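Glutathione peroxidase-like protein (Trypanosoma brucei, PDB 3DWV) probably reduces hydroperoxides as a tryparedoxin-dependent peroxidase of the glutathione peroxidase family, with a thioredoxin-like fold. Local coordinates at residues Ala68-Lys76 against Phe109-Ala117. The protein carries 1 engineered substitution. Sequence-based numbering, arbitrary orientation.
Sequences ATTLYNKYK and FKAEFPIMA. Unlike the reference sequence in segment 68-76: Thr-70 (reference Ala).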
# COMPACT_ATOMS: atom_id res chain seq x y z
N ALA A 68 8.52 -6.05 0.31
CA ALA A 68 8.17 -5.15 -0.82
C ALA A 68 9.38 -4.96 -1.73
O ALA A 68 9.23 -4.95 -2.95
CB ALA A 68 7.72 -3.77 -0.35
N THR A 69 10.58 -4.78 -1.20
CA THR A 69 11.73 -4.44 -2.05
C THR A 69 12.15 -5.65 -2.87
O THR A 69 12.46 -5.57 -4.08
CB THR A 69 12.88 -3.95 -1.16
OG1 THR A 69 12.47 -2.70 -0.51
CG2 THR A 69 14.13 -3.69 -1.97
N THR A 70 12.18 -6.79 -2.17
CA THR A 70 12.47 -8.04 -2.86
C THR A 70 11.53 -8.29 -4.03
O THR A 70 12.01 -8.62 -5.12
CB THR A 70 12.35 -9.24 -1.90
OG1 THR A 70 13.34 -9.06 -0.86
CG2 THR A 70 12.64 -10.53 -2.67
N LEU A 71 10.21 -8.11 -3.81
CA LEU A 71 9.28 -8.41 -4.91
C LEU A 71 9.42 -7.39 -6.02
O LEU A 71 9.43 -7.76 -7.21
CB LEU A 71 7.82 -8.40 -4.44
CG LEU A 71 7.42 -9.53 -3.48
CD1 LEU A 71 6.12 -9.24 -2.75
CD2 LEU A 71 7.34 -10.82 -4.27
N TYR A 72 9.52 -6.13 -5.67
CA TYR A 72 9.77 -5.07 -6.65
C TYR A 72 10.94 -5.38 -7.56
O TYR A 72 10.87 -5.35 -8.80
CB TYR A 72 10.02 -3.76 -5.88
CG TYR A 72 10.22 -2.60 -6.82
CD1 TYR A 72 9.19 -2.16 -7.65
CD2 TYR A 72 11.45 -1.98 -6.88
CE1 TYR A 72 9.35 -1.09 -8.52
CE2 TYR A 72 11.62 -0.90 -7.76
CZ TYR A 72 10.59 -0.48 -8.56
OH TYR A 72 10.83 0.58 -9.41
N ASN A 73 12.11 -5.69 -6.97
CA ASN A 73 13.32 -5.89 -7.77
C ASN A 73 13.26 -7.19 -8.55
O ASN A 73 13.76 -7.29 -9.67
CB ASN A 73 14.56 -5.86 -6.86
CG ASN A 73 14.91 -4.45 -6.38
OD1 ASN A 73 14.68 -3.47 -7.11
ND2 ASN A 73 15.46 -4.40 -5.17
N LYS A 74 12.63 -8.22 -7.98
CA LYS A 74 12.49 -9.48 -8.67
C LYS A 74 11.62 -9.39 -9.91
O LYS A 74 11.93 -10.08 -10.90
CB LYS A 74 11.85 -10.48 -7.70
CG LYS A 74 11.74 -11.86 -8.31
CD LYS A 74 12.31 -12.91 -7.37
CE LYS A 74 11.24 -13.41 -6.43
NZ LYS A 74 11.47 -14.86 -6.08
N TYR A 75 10.54 -8.63 -9.88
CA TYR A 75 9.48 -8.73 -10.87
C TYR A 75 9.24 -7.44 -11.64
O TYR A 75 8.45 -7.48 -12.61
CB TYR A 75 8.14 -9.16 -10.21
CG TYR A 75 8.24 -10.58 -9.67
CD1 TYR A 75 8.33 -11.66 -10.57
CD2 TYR A 75 8.23 -10.86 -8.30
CE1 TYR A 75 8.41 -12.97 -10.08
CE2 TYR A 75 8.33 -12.18 -7.83
CZ TYR A 75 8.42 -13.22 -8.73
OH TYR A 75 8.52 -14.52 -8.27
N LYS A 76 9.88 -6.32 -11.25
CA LYS A 76 9.63 -5.12 -12.08
C LYS A 76 9.98 -5.34 -13.55
O LYS A 76 9.46 -4.68 -14.45
CB LYS A 76 10.39 -3.94 -11.48
CG LYS A 76 11.89 -4.17 -11.32
CD LYS A 76 12.55 -2.91 -10.74
CE LYS A 76 14.06 -3.10 -10.69
NZ LYS A 76 14.62 -2.09 -9.73
N PHE A 109 11.05 7.90 5.29
CA PHE A 109 10.99 6.71 4.49
C PHE A 109 11.63 6.91 3.10
O PHE A 109 11.32 7.94 2.48
CB PHE A 109 9.53 6.30 4.31
CG PHE A 109 9.48 4.95 3.59
CD1 PHE A 109 10.03 3.82 4.21
CD2 PHE A 109 8.94 4.83 2.33
CE1 PHE A 109 10.01 2.59 3.58
CE2 PHE A 109 8.88 3.57 1.73
CZ PHE A 109 9.42 2.46 2.34
N LYS A 110 12.45 5.92 2.75
CA LYS A 110 13.12 5.84 1.45
C LYS A 110 13.03 4.44 0.85
O LYS A 110 13.17 3.43 1.55
CB LYS A 110 14.63 6.17 1.56
CG LYS A 110 14.96 7.59 1.98
CD LYS A 110 16.43 7.90 2.06
CE LYS A 110 17.38 6.98 2.75
NZ LYS A 110 17.30 6.81 4.23
N ALA A 111 12.88 4.39 -0.47
CA ALA A 111 12.77 3.12 -1.17
C ALA A 111 13.11 3.22 -2.66
O ALA A 111 13.15 4.25 -3.33
CB ALA A 111 11.36 2.59 -1.00
N GLU A 112 13.31 2.03 -3.28
CA GLU A 112 13.61 1.96 -4.70
C GLU A 112 12.36 2.12 -5.56
O GLU A 112 12.45 2.43 -6.76
CB GLU A 112 14.22 0.58 -4.92
CG GLU A 112 15.73 0.54 -4.69
CD GLU A 112 16.23 -0.79 -5.25
OE1 GLU A 112 16.28 -0.92 -6.50
OE2 GLU A 112 16.53 -1.64 -4.40
N PHE A 113 11.19 1.89 -4.95
CA PHE A 113 9.90 1.93 -5.67
C PHE A 113 9.24 3.28 -5.45
O PHE A 113 9.69 4.00 -4.54
CB PHE A 113 9.00 0.79 -5.21
CG PHE A 113 9.03 0.43 -3.73
CD1 PHE A 113 8.28 1.16 -2.82
CD2 PHE A 113 9.77 -0.59 -3.20
CE1 PHE A 113 8.23 0.89 -1.47
CE2 PHE A 113 9.74 -0.91 -1.87
CZ PHE A 113 9.00 -0.16 -0.94
N PRO A 114 8.24 3.68 -6.23
CA PRO A 114 7.56 4.97 -6.03
C PRO A 114 6.83 5.15 -4.71
O PRO A 114 6.11 4.28 -4.22
CB PRO A 114 6.52 5.01 -7.16
CG PRO A 114 7.19 4.18 -8.24
CD PRO A 114 7.73 2.99 -7.43
N ILE A 115 7.03 6.37 -4.19
CA ILE A 115 6.34 6.77 -2.96
C ILE A 115 5.47 7.98 -3.28
O ILE A 115 5.89 8.94 -3.94
CB ILE A 115 7.28 7.11 -1.80
CG1 ILE A 115 8.31 6.01 -1.53
CG2 ILE A 115 6.53 7.46 -0.53
CD1 ILE A 115 9.55 6.47 -0.81
N MET A 116 4.24 7.88 -2.82
CA MET A 116 3.25 8.89 -3.18
C MET A 116 3.19 9.98 -2.11
O MET A 116 3.87 9.92 -1.08
CB MET A 116 1.89 8.21 -3.44
CG MET A 116 1.96 7.11 -4.52
SD MET A 116 2.24 7.75 -6.20
CE MET A 116 3.91 7.21 -6.53
N ALA A 117 2.37 11.02 -2.38
CA ALA A 117 2.16 12.00 -1.32
C ALA A 117 1.40 11.41 -0.13
O ALA A 117 0.61 10.47 -0.37
CB ALA A 117 1.33 13.18 -1.84
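Tyr-72 and Phe-113 form a T-shaped (edge-to-face) pair, with ring planes at 74° and the edge of Phe-113 turned toward the Tyr-72 face. The contact joins helix 64-75 of the thioredoxin-like fold to loop residues 109-117, beside edge strand 81-86. Phe-113 CB sits over the centre of the Tyr-72 face in a CH-pi contact, 3.7 Å from the ring centroid. Lys-76 CD covers the opposite face, nearer the rim. Ala-111 CB lies on one face of the Phe-113 ring. At its edge, Thr-69 OG1 comes within 3.5 Å of Phe-113 CE2, while hydrogen-bonded to Tyr-65 O, one turn back in its own helix. The side chains of Tyr-72 and Phe-113 both touch Val-82 on strand 81-86, and the backbones of Pro-114 and Met-116 hydrogen-bond to that of Ala-84. With Tyr-72 CG anti to the backbone N (chi1 -177°), the ring lies against Phe-113 CB. Asn-73 ND2 donates to Glu-112 OE2 at 3.1 Å, nearly straight at 166°, meeting it from above the carboxylate plane. Lys-76 NZ makes a long salt bridge to Glu-112 OE1 (3.8 Å). The same NZ donates to Asn-73 OD1 at 3.0 Å, which probably helps fix the amide's rotation. Asn-73 OD1 and Glu-112 OE1, two acceptors, are 3.1 Å apart without a hydrogen bond; the ammonium near both probably offsets their repulsion.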